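Local coordinates for ferric iron-binding protein HitA (Pseudomonas aeruginosa PAO1, PDB 6IWF) that binds ferric iron as a bacterial solute-binding protein and is involved in gallium internalization, consistent with a role in metal uptake, at residues 112-115 against 116-119; 128-131 against 132-135. All blocks are in the same frame, centred on the assembly; numbering follows the deposited sequence.

Contact 1 of 2, residues 112-115 against 116-119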
loop_
_atom_site.group_PDB
_atom_site.type_symbol
_atom_site.label_atom_id
_atom_site.label_comp_id
_atom_site.label_asym_id
_atom_site.label_seq_id
_atom_site.Cartn_x
_atom_site.Cartn_y
_atom_site.Cartn_z
ATOM N N LYS A 112 -3.587 23.589 14.818
ATOM C CA LYS A 112 -4.835 23.185 15.443
ATOM C C LYS A 112 -4.660 22.170 16.559
ATOM O O LYS A 112 -5.564 22.035 17.384
ATOM C CB LYS A 112 -5.785 22.607 14.390
ATOM C CG LYS A 112 -6.044 23.564 13.241
ATOM C CD LYS A 112 -7.524 23.826 13.085
ATOM C CE LYS A 112 -7.791 24.786 11.951
ATOM N NZ LYS A 112 -7.969 26.191 12.428
ATOM N N ILE A 113 -3.529 21.473 16.613
ATOM C CA ILE A 113 -3.246 20.554 17.708
ATOM C C ILE A 113 -1.739 20.460 17.880
ATOM O O ILE A 113 -1.006 20.280 16.903
ATOM C CB ILE A 113 -3.874 19.161 17.483
ATOM C CG1 ILE A 113 -3.646 18.288 18.718
ATOM C CG2 ILE A 113 -3.310 18.459 16.211
ATOM C CD1 ILE A 113 -4.654 17.144 18.845
ATOM N N ASP A 114 -1.275 20.604 19.120
ATOM C CA ASP A 114 0.143 20.438 19.402
ATOM C C ASP A 114 0.527 18.964 19.338
ATOM O O ASP A 114 -0.256 18.080 19.685
ATOM C CB ASP A 114 0.504 20.997 20.782
ATOM C CG ASP A 114 0.275 22.500 20.894
ATOM O OD1 ASP A 114 0.614 23.238 19.942
ATOM O OD2 ASP A 114 -0.237 22.947 21.949
ATOM N N GLU A 115 1.758 18.712 18.898
ATOM C CA GLU A 115 2.261 17.344 18.809
ATOM C C GLU A 115 2.093 16.585 20.124
ATOM O O GLU A 115 1.704 15.408 20.129
ATOM C CB GLU A 115 3.731 17.371 18.376
ATOM C CG GLU A 115 4.381 16.008 18.258
ATOM C CD GLU A 115 5.899 16.091 18.150
ATOM O OE1 GLU A 115 6.451 17.201 18.324
ATOM O OE2 GLU A 115 6.542 15.048 17.895
ATOM N N LYS A 116 2.348 17.248 21.257
ATOM C CA LYS A 116 2.263 16.563 22.545
ATOM C C LYS A 116 0.838 16.161 22.906
ATOM O O LYS A 116 0.657 15.302 23.777
ATOM C CB LYS A 116 2.861 17.437 23.654
ATOM C CG LYS A 116 2.029 18.647 24.042
ATOM C CD LYS A 116 2.608 19.318 25.295
ATOM C CE LYS A 116 1.952 20.658 25.582
ATOM N NZ LYS A 116 0.489 20.537 25.840
ATOM N N ASP A 117 -0.170 16.735 22.244
ATOM C CA ASP A 117 -1.575 16.455 22.520
ATOM C C ASP A 117 -2.203 15.484 21.525
ATOM O O ASP A 117 -3.407 15.234 21.604
ATOM C CB ASP A 117 -2.387 17.755 22.523
ATOM C CG ASP A 117 -1.986 18.696 23.654
ATOM O OD1 ASP A 117 -1.579 18.201 24.731
ATOM O OD2 ASP A 117 -2.074 19.931 23.455
ATOM N N LEU A 118 -1.425 14.964 20.576
ATOM C CA LEU A 118 -1.916 13.962 19.652
ATOM C C LEU A 118 -2.259 12.677 20.408
ATOM O O LEU A 118 -1.691 12.398 21.471
ATOM C CB LEU A 118 -0.856 13.685 18.585
ATOM C CG LEU A 118 -0.529 14.868 17.668
ATOM C CD1 LEU A 118 0.706 14.607 16.796
ATOM C CD2 LEU A 118 -1.710 15.138 16.814
ATOM N N PRO A 119 -3.168 11.860 19.864
ATOM C CA PRO A 119 -3.447 10.566 20.495
ATOM C C PRO A 119 -2.181 9.738 20.587
ATOM O O PRO A 119 -1.351 9.736 19.674
ATOM C CB PRO A 119 -4.468 9.915 19.556
ATOM C CG PRO A 119 -4.246 10.592 18.245
ATOM C CD PRO A 119 -3.875 12.010 18.579
HETATM O O HOH W 1 -3.081 21.321 21.318
#

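Contact 2 of 2, residues 128-131 against 132-135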
loop_
_atom_site.group_PDB
_atom_site.type_symbol
_atom_site.label_atom_id
_atom_site.label_comp_id
_atom_site.label_asym_id
_atom_site.label_seq_id
_atom_site.Cartn_x
_atom_site.Cartn_y
_atom_site.Cartn_z
ATOM N N PRO A 128 -14.631 9.267 22.658
ATOM C CA PRO A 128 -15.443 10.412 22.218
ATOM C C PRO A 128 -14.695 11.741 22.192
ATOM O O PRO A 128 -15.116 12.650 21.463
ATOM C CB PRO A 128 -16.598 10.440 23.235
ATOM C CG PRO A 128 -16.675 9.039 23.768
ATOM C CD PRO A 128 -15.257 8.518 23.764
ATOM N N SER A 129 -13.598 11.889 22.938
ATOM C CA SER A 129 -12.897 13.172 22.939
ATOM C C SER A 129 -12.348 13.537 21.561
ATOM O O SER A 129 -12.151 14.723 21.278
ATOM C CB SER A 129 -11.767 13.164 23.975
ATOM O OG SER A 129 -10.755 12.223 23.656
ATOM N N TRP A 130 -12.117 12.557 20.687
ATOM C CA TRP A 130 -11.595 12.842 19.355
ATOM C C TRP A 130 -12.684 13.080 18.323
ATOM O O TRP A 130 -12.369 13.277 17.146
ATOM C CB TRP A 130 -10.686 11.693 18.898
ATOM C CG TRP A 130 -9.556 11.544 19.830
ATOM C CD1 TRP A 130 -9.371 10.543 20.739
ATOM C CD2 TRP A 130 -8.472 12.462 20.014
ATOM N NE1 TRP A 130 -8.223 10.761 21.451
ATOM C CE2 TRP A 130 -7.652 11.935 21.028
ATOM C CE3 TRP A 130 -8.103 13.667 19.401
ATOM C CZ2 TRP A 130 -6.486 12.575 21.454
ATOM C CZ3 TRP A 130 -6.939 14.300 19.825
ATOM C CH2 TRP A 130 -6.156 13.753 20.848
ATOM N N SER A 131 -13.954 13.087 18.734
ATOM C CA SER A 131 -15.039 13.229 17.773
ATOM C C SER A 131 -14.870 14.491 16.924
ATOM O O SER A 131 -14.668 15.589 17.452
ATOM C CB SER A 131 -16.382 13.263 18.505
ATOM O OG SER A 131 -17.431 13.358 17.559
ATOM N N GLY A 132 -14.954 14.330 15.603
ATOM C CA GLY A 132 -14.861 15.455 14.695
ATOM C C GLY A 132 -13.457 15.957 14.436
ATOM O O GLY A 132 -13.281 16.863 13.601
ATOM N N ARG A 133 -12.450 15.403 15.110
ATOM C CA ARG A 133 -11.089 15.913 15.016
ATOM C C ARG A 133 -10.217 15.153 14.029
ATOM O O ARG A 133 -9.083 15.579 13.792
ATOM C CB ARG A 133 -10.413 15.895 16.391
ATOM C CG ARG A 133 -11.134 16.743 17.433
ATOM C CD ARG A 133 -10.226 17.096 18.596
ATOM N NE ARG A 133 -9.249 18.109 18.220
ATOM C CZ ARG A 133 -8.349 18.625 19.050
ATOM N NH1 ARG A 133 -8.291 18.207 20.315
ATOM N NH2 ARG A 133 -7.511 19.563 18.615
ATOM N N PHE A 134 -10.694 14.053 13.452
ATOM C CA PHE A 134 -9.836 13.283 12.564
ATOM C C PHE A 134 -10.616 12.723 11.393
ATOM O O PHE A 134 -11.799 12.392 11.498
ATOM C CB PHE A 134 -9.111 12.130 13.273
ATOM C CG PHE A 134 -10.000 11.019 13.752
ATOM C CD1 PHE A 134 -10.715 11.151 14.932
ATOM C CD2 PHE A 134 -10.074 9.818 13.051
ATOM C CE1 PHE A 134 -11.519 10.107 15.400
ATOM C CE2 PHE A 134 -10.882 8.775 13.504
ATOM C CZ PHE A 134 -11.602 8.922 14.689
ATOM N N GLY A 135 -9.918 12.621 10.273
ATOM C CA GLY A 135 -10.458 12.040 9.064
ATOM C C GLY A 135 -9.862 10.667 8.826
ATOM O O GLY A 135 -8.738 10.374 9.253
#

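Contact 1 of 2, residues 112-115 against 116-119
Asp117 folds back against Asp114 and Ile113, and its side chain can be followed outward atom by atom. CB packs on the carbonyl oxygen of Asp114 and lies 4.0 Å from CG1 of Ile113. CG stands anti to the carbonyl carbon (chi1 -65°), and Asp114 has nearly the same first torsion, which sends the two carboxylates out abreast in one direction, their planes 44° apart. At the tip the branches divide the work. OD1 meets NZ of Lys116 in a salt bridge whose hydrogen bond is weak, at 3.3 Å, made possible by the bend at the end of that lysine. OD2 comes within 3.8 Å of OD2 of Asp114, a pairing of like charges that a water bridges: it donates to Asp117 OD2 at 2.7 Å, donates weakly to Asp114 OD2 and accepts from Asp114 N. Lys116 NZ nearby would probably ease the repulsion further.

The backbone beneath is a short 3-10 turn in the connection between strands 97-108 and 134-136. Its two i to i+3 bonds are Asp117 N to Asp114 O, 2.9 Å, and the straighter Leu118 N to Glu115 O, 3.2 Å with an N-H...O angle of 165°.

On the buried side, Leu118 CD2 meets CG2 of Ile113 at 3.7 Å, while its CD1 lies over the backbone of Glu115. CD1 of Ile113 reaches the carbonyl oxygen of Asp117, 3.6 Å away. Tyr108 and Met190 touch both apolar side chains from neighbouring strands.

Contact 2 of 2, residues 128-131 against 132-135
The carbonyl oxygen of Trp130 accepts a hydrogen bond from Arg133 N at 2.9 Å, with an N-H...O angle of 159°. Apolar atoms crowd the same oxygen: CB of Arg133 lies 3.4 Å from Trp130 O, and CD1 of Phe134 approaches it at 3.5 Å, the ring presenting its edge to the oxygen. A chi1 of 68° places CG of Phe134 between its own backbone N and carbonyl carbon; this turns the ring edge to Trp130 O and brings CE1 to 3.9 Å from CB of Trp130.

The bond closes a type II beta turn from Trp130 to Arg133, with Gly132 at its third position, where the backbone adopts a positive phi that suits a residue without a side chain. The turn follows a 3-10 segment, 128-130, closed by Ser131 N bonding to Pro128 O, and delivers the chain into strand 134-136 of the mixed sheet.

Arg133 runs past the indole. Its CD stands 4.1 Å from CE3 of Trp130, and a bend at chi3 brings the guanidinium obliquely to the six-membered ring, NH1 nearest CZ3, the planes 28° apart. Its NE forms a salt bridge with Asp189. Ser129 OG lies above one indole face, displaced from the ring centre to its margin, and hydrogen-bonds to Asp127.

Both contacts belong to the connection from strand 97-108 to strand 134-136, and their centres are about 12 Å apart. Each is built round a backbone turn, yet neither is wholly core: contact 1 has a buried apolar side and an exposed charged one, whereas contact 2 is mainly a surface contact with Phe134 buried. Carboxylates, a lysine and a water mark the first; an indole, a phenyl ring and an arginine mark the second. They meet directly, CH2 of Trp130 packing 3.2 Å from Asp117 O and also touching Pro119, while NH2 of the Arg133 guanidinium lies against CD1 of Ile113. Both lie away from the iron-binding residues.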